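Local atomic coordinates of alpha-L-arabinosidase (Xanthomonas axonopodis pv. citri, PDB entry 6D25), a protein that probably releases alpha-L-arabinofuranosyl side groups from arabinoxylans as a GH51 arabinofuranosidase that can cope with internal di-substitutions. Residues N93-G98 / V322-T327; Q149-G154 / M368-Q373; D244-T249 / S306-K311; A286-T291 / L448-S453; T416-Y419 / T424-P427. All coordinates share one frame; numbering follows the deposited sequence.

Contact 1 (N93-G98 / V322-T327); sequences NIRWPG and VDEWGT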
# COMPACT_ATOMS: atom_id res chain seq x y z
N ASN A 93 -28.55 13.48 -4.15
CA ASN A 93 -27.10 13.45 -3.78
C ASN A 93 -26.29 13.75 -5.04
O ASN A 93 -26.79 13.55 -6.17
CB ASN A 93 -26.68 12.14 -3.13
CG ASN A 93 -26.43 11.02 -4.10
OD1 ASN A 93 -25.39 11.00 -4.80
ND2 ASN A 93 -27.32 10.04 -4.12
N ILE A 94 -25.08 14.26 -4.82
CA ILE A 94 -24.10 14.41 -5.87
C ILE A 94 -22.81 13.71 -5.44
O ILE A 94 -22.28 14.02 -4.34
CB ILE A 94 -23.80 15.89 -6.18
CG1 ILE A 94 -25.05 16.67 -6.56
CG2 ILE A 94 -22.72 15.98 -7.27
CD1 ILE A 94 -24.83 18.18 -6.68
N ARG A 95 -22.30 12.85 -6.30
CA ARG A 95 -20.99 12.21 -6.11
C ARG A 95 -19.90 13.11 -6.70
O ARG A 95 -20.03 13.59 -7.83
CB ARG A 95 -20.93 10.83 -6.77
CG ARG A 95 -19.57 10.18 -6.51
CD ARG A 95 -19.29 8.70 -6.74
NE ARG A 95 -19.43 8.31 -8.08
CZ ARG A 95 -18.64 7.48 -8.77
NH1 ARG A 95 -17.47 6.98 -8.33
NH2 ARG A 95 -19.07 7.18 -9.98
N TRP A 96 -18.85 13.35 -5.92
CA TRP A 96 -17.77 14.24 -6.26
C TRP A 96 -16.51 13.81 -5.50
O TRP A 96 -16.66 13.35 -4.37
CB TRP A 96 -18.18 15.69 -5.92
CG TRP A 96 -17.10 16.72 -5.97
CD1 TRP A 96 -16.80 17.52 -7.03
CD2 TRP A 96 -16.22 17.12 -4.91
NE1 TRP A 96 -15.78 18.37 -6.70
CE2 TRP A 96 -15.40 18.14 -5.42
CE3 TRP A 96 -16.02 16.71 -3.59
CZ2 TRP A 96 -14.40 18.74 -4.68
CZ3 TRP A 96 -15.04 17.32 -2.83
CH2 TRP A 96 -14.22 18.30 -3.38
N PRO A 97 -15.29 13.95 -6.04
CA PRO A 97 -14.95 14.59 -7.32
C PRO A 97 -14.64 13.62 -8.47
O PRO A 97 -14.08 14.02 -9.51
CB PRO A 97 -13.69 15.37 -6.95
CG PRO A 97 -12.99 14.44 -5.99
CD PRO A 97 -14.12 13.85 -5.19
N GLY A 98 -15.03 12.36 -8.36
CA GLY A 98 -14.87 11.41 -9.43
C GLY A 98 -15.47 10.07 -9.05
O GLY A 98 -16.12 10.00 -8.02
N VAL A 322 -25.60 1.90 -8.22
CA VAL A 322 -25.23 1.97 -9.61
C VAL A 322 -24.61 3.34 -9.83
O VAL A 322 -25.31 4.24 -10.30
CB VAL A 322 -26.43 1.74 -10.54
CG1 VAL A 322 -26.03 1.74 -12.03
CG2 VAL A 322 -27.12 0.43 -10.21
N ASP A 323 -23.34 3.53 -9.49
CA ASP A 323 -22.98 4.97 -9.37
C ASP A 323 -22.30 5.48 -10.64
O ASP A 323 -21.87 6.63 -10.64
CB ASP A 323 -22.27 5.30 -8.07
CG ASP A 323 -21.00 4.52 -7.94
OD1 ASP A 323 -20.74 3.76 -8.88
OD2 ASP A 323 -20.30 4.72 -6.93
N GLU A 324 -22.31 4.70 -11.72
CA GLU A 324 -22.14 5.27 -13.08
C GLU A 324 -23.03 4.51 -14.04
O GLU A 324 -22.92 3.29 -14.14
CB GLU A 324 -20.68 5.23 -13.58
CG GLU A 324 -19.71 5.90 -12.63
CD GLU A 324 -18.23 5.82 -13.00
OE1 GLU A 324 -17.96 5.42 -14.15
OE2 GLU A 324 -17.39 6.14 -12.12
N TRP A 325 -23.91 5.23 -14.73
CA TRP A 325 -24.69 4.72 -15.83
C TRP A 325 -24.99 5.87 -16.80
O TRP A 325 -24.79 7.03 -16.45
CB TRP A 325 -25.97 4.05 -15.33
CG TRP A 325 -26.96 4.98 -14.70
CD1 TRP A 325 -26.95 5.42 -13.41
CD2 TRP A 325 -28.11 5.59 -15.32
NE1 TRP A 325 -27.98 6.29 -13.18
CE2 TRP A 325 -28.73 6.39 -14.33
CE3 TRP A 325 -28.66 5.57 -16.60
CZ2 TRP A 325 -29.88 7.15 -14.59
CZ3 TRP A 325 -29.81 6.29 -16.85
CH2 TRP A 325 -30.41 7.07 -15.86
N GLY A 326 -25.48 5.51 -17.97
CA GLY A 326 -25.83 6.46 -19.02
C GLY A 326 -25.10 6.21 -20.32
O GLY A 326 -24.33 5.27 -20.44
N THR A 327 -25.39 7.05 -21.31
CA THR A 327 -24.86 6.88 -22.63
C THR A 327 -23.46 7.49 -22.74
O THR A 327 -23.16 8.50 -22.15
CB THR A 327 -25.79 7.49 -23.68
OG1 THR A 327 -26.06 8.86 -23.37
CG2 THR A 327 -27.09 6.72 -23.76

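Contact 2 (Q149-G154 / M368-Q373); sequences QAYIAG and MANIAQ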
# COMPACT_ATOMS: atom_id res chain seq x y z
N GLN A 149 -27.52 15.86 -0.63
CA GLN A 149 -26.53 15.13 0.16
C GLN A 149 -25.21 15.02 -0.60
O GLN A 149 -25.20 14.86 -1.83
CB GLN A 149 -27.07 13.75 0.53
CG GLN A 149 -28.20 13.79 1.56
CD GLN A 149 -28.65 12.38 1.91
OE1 GLN A 149 -28.81 11.52 1.05
NE2 GLN A 149 -28.75 12.10 3.20
N ALA A 150 -24.10 15.05 0.13
CA ALA A 150 -22.77 14.86 -0.43
C ALA A 150 -22.44 13.36 -0.45
O ALA A 150 -22.58 12.67 0.57
CB ALA A 150 -21.76 15.59 0.43
N TYR A 151 -22.00 12.87 -1.60
CA TYR A 151 -21.43 11.57 -1.76
C TYR A 151 -19.96 11.79 -2.15
O TYR A 151 -19.65 12.12 -3.29
CB TYR A 151 -22.26 10.80 -2.77
CG TYR A 151 -21.77 9.43 -3.19
CD1 TYR A 151 -20.65 8.83 -2.64
CD2 TYR A 151 -22.50 8.71 -4.13
CE1 TYR A 151 -20.26 7.57 -3.05
CE2 TYR A 151 -22.11 7.44 -4.54
CZ TYR A 151 -20.98 6.86 -4.00
OH TYR A 151 -20.58 5.63 -4.42
N ILE A 152 -19.05 11.66 -1.19
CA ILE A 152 -17.65 12.00 -1.38
C ILE A 152 -16.92 10.77 -1.89
O ILE A 152 -17.04 9.73 -1.28
CB ILE A 152 -17.02 12.50 -0.07
CG1 ILE A 152 -17.66 13.80 0.40
CG2 ILE A 152 -15.49 12.64 -0.19
CD1 ILE A 152 -17.40 14.97 -0.52
N ALA A 153 -16.12 10.93 -2.94
CA ALA A 153 -15.29 9.85 -3.51
C ALA A 153 -13.86 10.02 -3.01
O ALA A 153 -13.18 10.99 -3.36
CB ALA A 153 -15.35 9.86 -5.01
N GLY A 154 -13.42 9.08 -2.17
CA GLY A 154 -12.08 9.14 -1.56
C GLY A 154 -11.00 8.44 -2.38
O GLY A 154 -11.26 7.52 -3.20
N MET A 368 -29.30 3.16 -4.57
CA MET A 368 -28.63 4.39 -5.02
C MET A 368 -28.21 4.21 -6.48
O MET A 368 -27.85 3.10 -6.90
CB MET A 368 -27.35 4.68 -4.21
CG MET A 368 -27.59 4.81 -2.70
SD MET A 368 -26.02 5.14 -1.81
CE MET A 368 -25.70 6.80 -2.43
N ALA A 369 -28.23 5.28 -7.24
CA ALA A 369 -27.70 5.34 -8.59
C ALA A 369 -27.30 6.76 -8.91
O ALA A 369 -27.82 7.71 -8.34
CB ALA A 369 -28.70 4.81 -9.62
N ASN A 370 -26.31 6.90 -9.77
CA ASN A 370 -25.79 8.20 -10.17
C ASN A 370 -25.51 8.18 -11.68
O ASN A 370 -24.65 7.42 -12.18
CB ASN A 370 -24.54 8.62 -9.42
CG ASN A 370 -24.69 8.62 -7.92
OD1 ASN A 370 -24.68 7.55 -7.31
ND2 ASN A 370 -24.83 9.80 -7.32
N ILE A 371 -26.22 9.03 -12.42
CA ILE A 371 -26.02 9.13 -13.86
C ILE A 371 -24.72 9.90 -14.14
O ILE A 371 -24.41 10.89 -13.44
CB ILE A 371 -27.25 9.77 -14.54
CG1 ILE A 371 -27.23 9.52 -16.04
CG2 ILE A 371 -27.34 11.26 -14.23
CD1 ILE A 371 -28.42 9.98 -16.83
N ALA A 372 -24.01 9.49 -15.18
CA ALA A 372 -22.80 10.16 -15.61
C ALA A 372 -23.09 11.11 -16.78
O ALA A 372 -23.51 10.63 -17.84
CB ALA A 372 -21.79 9.12 -16.06
N GLN A 373 -22.88 12.42 -16.66
CA GLN A 373 -22.53 13.19 -15.47
C GLN A 373 -23.45 14.42 -15.46
O GLN A 373 -24.36 14.49 -16.29
CB GLN A 373 -21.05 13.59 -15.50
CG GLN A 373 -20.10 12.41 -15.27
CD GLN A 373 -18.67 12.80 -15.03
OE1 GLN A 373 -18.40 13.96 -14.66
NE2 GLN A 373 -17.77 11.84 -15.21

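Contact 3 (D244-T249 / S306-K311); sequences DDYHWT and SAIMDK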
# COMPACT_ATOMS: atom_id res chain seq x y z
N ASP A 244 -20.35 -6.95 -16.57
CA ASP A 244 -20.72 -8.29 -16.15
C ASP A 244 -19.53 -8.97 -15.44
O ASP A 244 -19.34 -10.19 -15.58
CB ASP A 244 -21.20 -9.12 -17.34
CG ASP A 244 -20.17 -9.24 -18.45
OD1 ASP A 244 -19.18 -8.50 -18.43
OD2 ASP A 244 -20.37 -10.06 -19.34
N ASP A 245 -18.76 -8.23 -14.65
CA ASP A 245 -17.62 -8.82 -13.92
C ASP A 245 -18.15 -9.45 -12.62
O ASP A 245 -18.02 -8.89 -11.51
CB ASP A 245 -16.52 -7.78 -13.64
CG ASP A 245 -15.22 -8.37 -13.09
OD1 ASP A 245 -15.16 -9.58 -12.86
OD2 ASP A 245 -14.32 -7.54 -12.84
N TYR A 246 -18.72 -10.66 -12.77
CA TYR A 246 -19.35 -11.34 -11.67
C TYR A 246 -18.31 -11.81 -10.66
O TYR A 246 -18.60 -11.87 -9.46
CB TYR A 246 -20.25 -12.48 -12.19
CG TYR A 246 -21.34 -11.94 -13.09
CD1 TYR A 246 -22.18 -10.93 -12.65
CD2 TYR A 246 -21.51 -12.40 -14.39
CE1 TYR A 246 -23.17 -10.39 -13.46
CE2 TYR A 246 -22.49 -11.86 -15.23
CZ TYR A 246 -23.31 -10.84 -14.77
OH TYR A 246 -24.30 -10.28 -15.57
N HIS A 247 -17.12 -12.15 -11.13
CA HIS A 247 -16.06 -12.57 -10.23
C HIS A 247 -15.73 -11.44 -9.25
O HIS A 247 -15.46 -11.70 -8.07
CB HIS A 247 -14.84 -13.04 -11.02
CG HIS A 247 -13.71 -13.46 -10.13
ND1 HIS A 247 -13.76 -14.59 -9.35
CD2 HIS A 247 -12.51 -12.87 -9.88
CE1 HIS A 247 -12.58 -14.72 -8.73
NE2 HIS A 247 -11.81 -13.67 -9.02
N TRP A 248 -15.74 -10.21 -9.70
CA TRP A 248 -15.46 -9.08 -8.84
C TRP A 248 -16.49 -9.01 -7.69
O TRP A 248 -16.12 -8.92 -6.50
CB TRP A 248 -15.47 -7.79 -9.65
CG TRP A 248 -14.99 -6.61 -8.85
CD1 TRP A 248 -15.64 -5.95 -7.85
CD2 TRP A 248 -13.67 -6.05 -8.91
NE1 TRP A 248 -14.83 -4.98 -7.33
CE2 TRP A 248 -13.62 -5.02 -7.95
CE3 TRP A 248 -12.54 -6.32 -9.69
CZ2 TRP A 248 -12.47 -4.26 -7.76
CZ3 TRP A 248 -11.40 -5.57 -9.49
CH2 TRP A 248 -11.38 -4.54 -8.55
N THR A 249 -17.78 -9.09 -8.04
CA THR A 249 -18.81 -9.05 -7.01
C THR A 249 -18.66 -10.22 -6.02
O THR A 249 -18.79 -10.02 -4.84
CB THR A 249 -20.20 -9.13 -7.66
OG1 THR A 249 -20.28 -8.06 -8.60
CG2 THR A 249 -21.33 -9.00 -6.66
N SER A 306 -27.10 -8.97 -8.11
CA SER A 306 -27.93 -9.10 -6.87
C SER A 306 -27.91 -10.55 -6.38
O SER A 306 -27.84 -10.79 -5.19
CB SER A 306 -29.36 -8.65 -7.12
OG SER A 306 -29.39 -7.26 -7.43
N ALA A 307 -27.99 -11.51 -7.28
CA ALA A 307 -28.06 -12.90 -6.84
C ALA A 307 -26.75 -13.29 -6.16
O ALA A 307 -26.74 -14.07 -5.18
CB ALA A 307 -28.39 -13.81 -8.01
N ILE A 308 -25.63 -12.78 -6.64
CA ILE A 308 -24.36 -13.04 -5.96
C ILE A 308 -24.36 -12.37 -4.58
O ILE A 308 -23.89 -12.98 -3.59
CB ILE A 308 -23.17 -12.57 -6.84
CG1 ILE A 308 -23.10 -13.38 -8.12
CG2 ILE A 308 -21.88 -12.67 -6.04
CD1 ILE A 308 -22.24 -12.79 -9.17
N MET A 309 -24.82 -11.13 -4.50
CA MET A 309 -24.88 -10.43 -3.22
C MET A 309 -25.79 -11.18 -2.24
O MET A 309 -25.47 -11.23 -1.06
CB MET A 309 -25.36 -8.98 -3.39
CG MET A 309 -24.40 -8.16 -4.18
SD MET A 309 -24.96 -6.50 -4.55
CE MET A 309 -24.59 -5.65 -3.01
N ASP A 310 -26.86 -11.82 -2.73
CA ASP A 310 -27.78 -12.55 -1.87
C ASP A 310 -27.08 -13.72 -1.18
O ASP A 310 -27.46 -14.08 -0.09
CB ASP A 310 -28.98 -13.09 -2.65
CG ASP A 310 -29.99 -12.04 -3.12
OD1 ASP A 310 -29.95 -10.87 -2.63
OD2 ASP A 310 -30.79 -12.39 -4.04
N LYS A 311 -26.07 -14.33 -1.82
CA LYS A 311 -25.40 -15.49 -1.24
C LYS A 311 -24.66 -15.08 0.03
O LYS A 311 -24.60 -15.87 0.93
CB LYS A 311 -24.33 -16.07 -2.17
CG LYS A 311 -24.83 -16.57 -3.50
CD LYS A 311 -23.69 -16.93 -4.45
CE LYS A 311 -22.43 -17.48 -3.80
NZ LYS A 311 -21.51 -17.97 -4.86

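Contact 4 (A286-T291 / L448-S453); sequences AAWIQT and LDASAS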
# COMPACT_ATOMS: atom_id res chain seq x y z
N ALA A 286 -31.52 1.86 -36.89
CA ALA A 286 -30.61 0.78 -36.41
C ALA A 286 -29.84 1.24 -35.16
O ALA A 286 -29.76 0.51 -34.18
CB ALA A 286 -29.67 0.35 -37.52
N ALA A 287 -29.31 2.47 -35.18
CA ALA A 287 -28.55 3.00 -34.06
C ALA A 287 -29.47 3.27 -32.86
O ALA A 287 -29.05 3.14 -31.70
CB ALA A 287 -27.82 4.26 -34.48
N TRP A 288 -30.70 3.69 -33.14
CA TRP A 288 -31.74 3.90 -32.11
C TRP A 288 -31.98 2.60 -31.33
O TRP A 288 -31.80 2.55 -30.10
CB TRP A 288 -33.02 4.40 -32.79
CG TRP A 288 -34.27 4.42 -31.97
CD1 TRP A 288 -35.20 3.43 -31.91
CD2 TRP A 288 -34.77 5.50 -31.16
NE1 TRP A 288 -36.24 3.81 -31.11
CE2 TRP A 288 -35.99 5.06 -30.61
CE3 TRP A 288 -34.30 6.78 -30.82
CZ2 TRP A 288 -36.76 5.86 -29.76
CZ3 TRP A 288 -35.06 7.57 -29.98
CH2 TRP A 288 -36.28 7.11 -29.45
N ILE A 289 -32.37 1.55 -32.06
CA ILE A 289 -32.75 0.32 -31.38
C ILE A 289 -31.52 -0.32 -30.72
O ILE A 289 -31.65 -0.91 -29.64
CB ILE A 289 -33.49 -0.66 -32.31
CG1 ILE A 289 -34.23 -1.72 -31.49
CG2 ILE A 289 -32.54 -1.25 -33.34
CD1 ILE A 289 -35.11 -2.63 -32.30
N GLN A 290 -30.34 -0.20 -31.34
CA GLN A 290 -29.12 -0.75 -30.75
C GLN A 290 -28.85 -0.08 -29.38
O GLN A 290 -28.46 -0.75 -28.44
CB GLN A 290 -27.90 -0.61 -31.66
CG GLN A 290 -26.74 -1.51 -31.19
CD GLN A 290 -25.31 -1.03 -31.25
OE1 GLN A 290 -24.48 -1.42 -30.39
NE2 GLN A 290 -24.98 -0.24 -32.30
N THR A 291 -29.02 1.23 -29.30
CA THR A 291 -28.80 1.95 -28.06
C THR A 291 -29.76 1.47 -26.97
O THR A 291 -29.36 1.23 -25.83
CB THR A 291 -28.94 3.47 -28.28
OG1 THR A 291 -28.05 3.87 -29.31
CG2 THR A 291 -28.65 4.25 -27.03
N LEU A 448 -40.80 2.31 -27.23
CA LEU A 448 -39.43 2.22 -27.77
C LEU A 448 -39.44 2.25 -29.29
O LEU A 448 -38.39 2.46 -29.88
CB LEU A 448 -38.77 0.92 -27.30
CG LEU A 448 -38.37 0.83 -25.81
CD1 LEU A 448 -39.56 0.56 -24.92
CD2 LEU A 448 -37.31 -0.25 -25.61
N ASP A 449 -40.57 2.00 -29.92
CA ASP A 449 -40.63 1.88 -31.38
C ASP A 449 -40.38 3.28 -31.99
O ASP A 449 -41.03 4.25 -31.61
CB ASP A 449 -41.97 1.28 -31.83
CG ASP A 449 -41.95 0.74 -33.25
OD1 ASP A 449 -41.57 1.53 -34.17
OD2 ASP A 449 -42.32 -0.47 -33.43
N ALA A 450 -39.48 3.35 -32.96
CA ALA A 450 -39.14 4.62 -33.63
C ALA A 450 -40.31 5.10 -34.50
O ALA A 450 -40.34 6.29 -34.83
CB ALA A 450 -37.90 4.45 -34.51
N SER A 451 -41.26 4.26 -34.90
CA SER A 451 -42.30 4.78 -35.78
C SER A 451 -43.71 4.26 -35.45
O SER A 451 -44.66 4.90 -35.88
CB SER A 451 -41.95 4.55 -37.23
OG SER A 451 -41.95 3.17 -37.51
N ALA A 452 -43.90 3.17 -34.72
CA ALA A 452 -45.26 2.62 -34.48
C ALA A 452 -45.83 3.10 -33.15
O ALA A 452 -45.19 2.94 -32.11
CB ALA A 452 -45.23 1.12 -34.51
N SER A 453 -47.04 3.66 -33.16
CA SER A 453 -47.76 3.96 -31.94
C SER A 453 -48.24 2.65 -31.28
O SER A 453 -48.20 1.58 -31.89
CB SER A 453 -48.89 4.89 -32.19
OG SER A 453 -49.83 4.25 -33.02

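Contact 5 (T416-Y419 / T424-P427); sequences TPQY and TQVP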
# COMPACT_ATOMS: atom_id res chain seq x y z
N THR A 416 -46.38 -7.30 -23.97
CA THR A 416 -45.99 -6.43 -25.07
C THR A 416 -45.39 -7.31 -26.16
O THR A 416 -44.63 -8.23 -25.85
CB THR A 416 -45.01 -5.33 -24.63
OG1 THR A 416 -44.67 -4.56 -25.78
CG2 THR A 416 -43.73 -5.82 -23.99
N PRO A 417 -45.68 -7.00 -27.42
CA PRO A 417 -44.90 -7.58 -28.51
C PRO A 417 -43.48 -7.00 -28.48
O PRO A 417 -43.22 -5.98 -27.79
CB PRO A 417 -45.59 -7.19 -29.83
CG PRO A 417 -46.78 -6.37 -29.42
CD PRO A 417 -46.66 -6.05 -27.95
N GLN A 418 -42.59 -7.63 -29.25
CA GLN A 418 -41.28 -7.05 -29.48
C GLN A 418 -41.36 -6.01 -30.59
O GLN A 418 -42.14 -6.13 -31.54
CB GLN A 418 -40.26 -8.13 -29.86
CG GLN A 418 -40.04 -9.17 -28.76
CD GLN A 418 -39.29 -8.59 -27.59
OE1 GLN A 418 -38.10 -8.30 -27.66
NE2 GLN A 418 -39.98 -8.42 -26.48
N TYR A 419 -40.54 -4.98 -30.44
CA TYR A 419 -40.17 -4.07 -31.50
C TYR A 419 -38.89 -4.62 -32.14
O TYR A 419 -37.89 -4.79 -31.44
CB TYR A 419 -39.95 -2.67 -30.93
CG TYR A 419 -39.14 -1.71 -31.77
CD1 TYR A 419 -39.31 -1.60 -33.15
CD2 TYR A 419 -38.25 -0.84 -31.15
CE1 TYR A 419 -38.59 -0.68 -33.89
CE2 TYR A 419 -37.52 0.08 -31.87
CZ TYR A 419 -37.70 0.18 -33.24
OH TYR A 419 -36.98 1.11 -33.92
N THR A 424 -32.16 -6.91 -34.35
CA THR A 424 -32.29 -6.50 -32.94
C THR A 424 -33.77 -6.45 -32.55
O THR A 424 -34.61 -6.03 -33.35
CB THR A 424 -31.64 -5.13 -32.72
OG1 THR A 424 -30.27 -5.30 -33.06
CG2 THR A 424 -31.72 -4.62 -31.30
N GLN A 425 -34.06 -6.90 -31.33
CA GLN A 425 -35.40 -6.78 -30.79
C GLN A 425 -35.34 -6.29 -29.35
O GLN A 425 -34.44 -6.63 -28.60
CB GLN A 425 -36.21 -8.07 -30.91
CG GLN A 425 -35.69 -9.26 -30.14
CD GLN A 425 -36.62 -10.43 -30.40
OE1 GLN A 425 -37.21 -10.60 -31.48
NE2 GLN A 425 -36.82 -11.23 -29.36
N VAL A 426 -36.33 -5.47 -29.02
CA VAL A 426 -36.57 -4.96 -27.66
C VAL A 426 -38.07 -5.01 -27.39
O VAL A 426 -38.85 -5.11 -28.32
CB VAL A 426 -36.02 -3.54 -27.51
CG1 VAL A 426 -34.52 -3.49 -27.71
CG2 VAL A 426 -36.72 -2.56 -28.46
N PRO A 427 -38.48 -4.93 -26.13
CA PRO A 427 -39.92 -4.76 -25.87
C PRO A 427 -40.45 -3.49 -26.54
O PRO A 427 -39.78 -2.46 -26.48
CB PRO A 427 -40.05 -4.70 -24.33
CG PRO A 427 -38.66 -4.38 -23.84
CD PRO A 427 -37.73 -5.03 -24.85

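Contact 1 (N93-G98 / V322-T327)
Arg95 reaches across to two consecutive acidic residues, Asp323 and Glu324, and shows how a single guanidinium can use its face and its edge for different work. The Asp323 carboxylate is stacked almost flat on the guanidinium, the two planes only 6° apart, and OD2 of Asp323 lies 3.7 Å from CZ of Arg95, over the centre of the group. No N-H points at this oxygen, so the pairing with Arg95 is one of charge alone, and a long one.

Glu324 comes instead from the edge. Its OE2 uses the lone pair facing away from the other carboxylate oxygen and takes a hydrogen bond from Arg95 NH2 of 2.9 Å, slightly tilted from the guanidinium plane, as part of a salt bridge. The extended Glu324 chain crosses the arginine at about a right angle and carries OE2 to the guanidinium edge at NH2. The same NH2 of Arg95 also gives a weak bond to the backbone O of Asp323, at 2.9 Å and with an angle of 130° at the hydrogen. A bend in the arginine chain (chi3 62°) turns the group to meet all three oxygens, while NE is buried without a hydrogen-bond partner in the model. Glu324 OE1 is held by Tyr268 OH and also binds a glycerol molecule, which may mark a pocket.

Strands 93-96 and 319-325 are not neighbours but the second and seventh of the eight-stranded parallel barrel. Arg95 therefore bridges its interior, with Phe52 making a cation-pi contact to it and His266 of strand 262-269 touching both Arg95 and Glu324.

Contact 2 (Q149-G154 / M368-Q373)
Tyr151 meets Met368 and Asn370 through its ring, and the two neighbours illustrate an apolar and a polar way of packing against one aromatic group. The apolar part is small: the methyl CE of Met368 rests 4.1 Å from CD2 of Tyr151. The methionine chain is extended as far as its sulfur and then bends (chi3 68°), which turns the terminal methyl to the ring.

The polar part is a contact without a hydrogen bond. Asn370 OD1 lies at the ring edge, near its plane, 3.8 Å from CE2 of Tyr151, and the amide is turned 59° against the ring. A first torsion that sets CG beside the backbone N (chi1 -56°) carries OD1 to that edge. The amide's rotation is fixed from outside, since ND2 donates to both Gln51 O and Asn93 OD1. The tyrosine has a polar anchor of its own in a weak hydrogen bond from OH to Asp323 OD2, so each buried polar end is met by another strand.

Strands 149-154 and 366-371 are third and eighth of the parallel sheet, whose eight strands follow one another in chain order. Side chains that meet across the middle in this way are those filling the core of a (beta/alpha)8, or TIM, barrel.

Contact 3 (D244-T249 / S306-K311)
Helices 246-256 and 285-312 come together where the CA atoms of Thr249 and Ile308 stand 6.9 Å apart, close enough for the methyls of these two residues to meet. Ile308 does most of the filling. Its two branches divide the work: CD1, at the tip of the longer one, presses against CB of Tyr246 at 3.6 Å, while CG2 meets the methyl CG2 of Thr249 at 3.8 Å. Tyr246 and Ile308 cross at about a right angle, and the methyl approaches the root of the aromatic side chain.

Thr249 turns its methyl across the interface because CG2 is anti to the backbone N (chi1 -56° for the hydroxyl branch). That methyl also reaches CG of Met309, 4.0 Å away, and OG1 has a weak bond to His305 ND1. Asp245 caps the start of helix 246-256: its OD1 accepts from Trp248 N at 3.3 Å, the donor standing well above the carboxylate plane.

Lys311 and Glu250 add a charged link between the same two helices, a salt bridge. No hydrogen bond, however, joins 244-249 with 306-311. Between these two segments the fit thus rests on methyl and methylene packing, which depends on shape more than on direction.

Contact 4 (A286-T291 / L448-S453)
Trp288 points its indole nitrogen at the main chain of the facing loop, where NE1 donates to Leu448 O at 2.8 Å. The bond is fairly straight, with 157° at the hydrogen, and the accepting oxygen lies nearly in the ring plane. While the edge is used in this way, a face takes a second contact. CB of Ala450 sits over the five-membered ring of Trp288, 4.1 Å from its centroid, as a CH-pi contact.

One step out, Asp449 OD1 ties the loop together, which probably helps hold these groups in place. It grips two successive backbone nitrogens, Ser451 N at 2.8 Å through the lone pair away from the other oxygen, and Ala452 N at 2.9 Å from above the carboxylate plane. Ala450 O is in turn held by His512 ND1. Around the indole, Arg347 and Leu350 of helix 346-361 touch the Trp288 side chain, as does Tyr419 of strand 407-421.

The loop's bonding is that of an Asx turn. It joins strands 441-447 and 454-461 of the mixed beta sheet and meets helix 285-312 of the barrel, a helix-to-loop junction between the two parts of a GH51 enzyme.

Contact 5 (T416-Y419 / T424-P427)
Val426 O receives the shortest bond of this pairing, from Tyr419 N at 2.7 Å, with the donor nearly in line with the carbonyl. The CA of Gln418, 3.3 Å from the same oxygen of Val426, adds a CA-H...O contact. The return bond from Val426 N to Tyr419 O is 3.0 Å and straighter, at 167° at the hydrogen. Tyr419 and Val426 thus form an antiparallel hydrogen-bonded pair, and Gln418 faces Pro427 as the non-hydrogen-bonded pair next to it.

The side chains of the bonded pair lie side by side, pointing the same way. CG2 of Val426 meets CD2 of Tyr419 at 3.5 Å, a close fit, and the phenol runs on to hydrogen-bond through its OH with Glu285. Gln418 bends at chi2 (-71°), and its folded amide lies over the Val426-Pro427 backbone, with Gln418 OE1 3.3 Å from Val426 C. The same OE1 of Gln418 is 3.6 Å from CG of Gln425. The two amide planes stand 52° apart and are not bonded to each other; Gln425 OE1 has Arg420 NE as its partner. At the far end the methyl CG2 of Thr416 rests on Pro427 CB at 3.9 Å, while Thr416 OG1 donates to Pro417 O and also bonds Val429 N.

Strands 407-421 and 424-435, joined by a turn of two residues, form a beta hairpin. It belongs to the mixed, largely antiparallel sheet that accompanies the barrel in GH51 enzymes.

In the fold
Contacts 1 to 3 lie in the barrel, contact 5 in the beta domain, and contact 4 between them. Contacts 1 and 2, with centres 4 Å apart, cross the barrel interior and touch each other. Their segments alternate along the chain, because one pairs strands two and seven and the other three and eight. Contact 3 is nested inside the loops they close and lies on the barrel's helical shell, about 20 Å from contact 1 between centres. Helix 285-312 serves both contact 3 and contact 4, whose centres are about 31 Å apart, and so links that shell to the beta domain. Contact 5, nested within contact 4 and about 10 Å from it between centres, opens only after contacts 1 to 3 have closed.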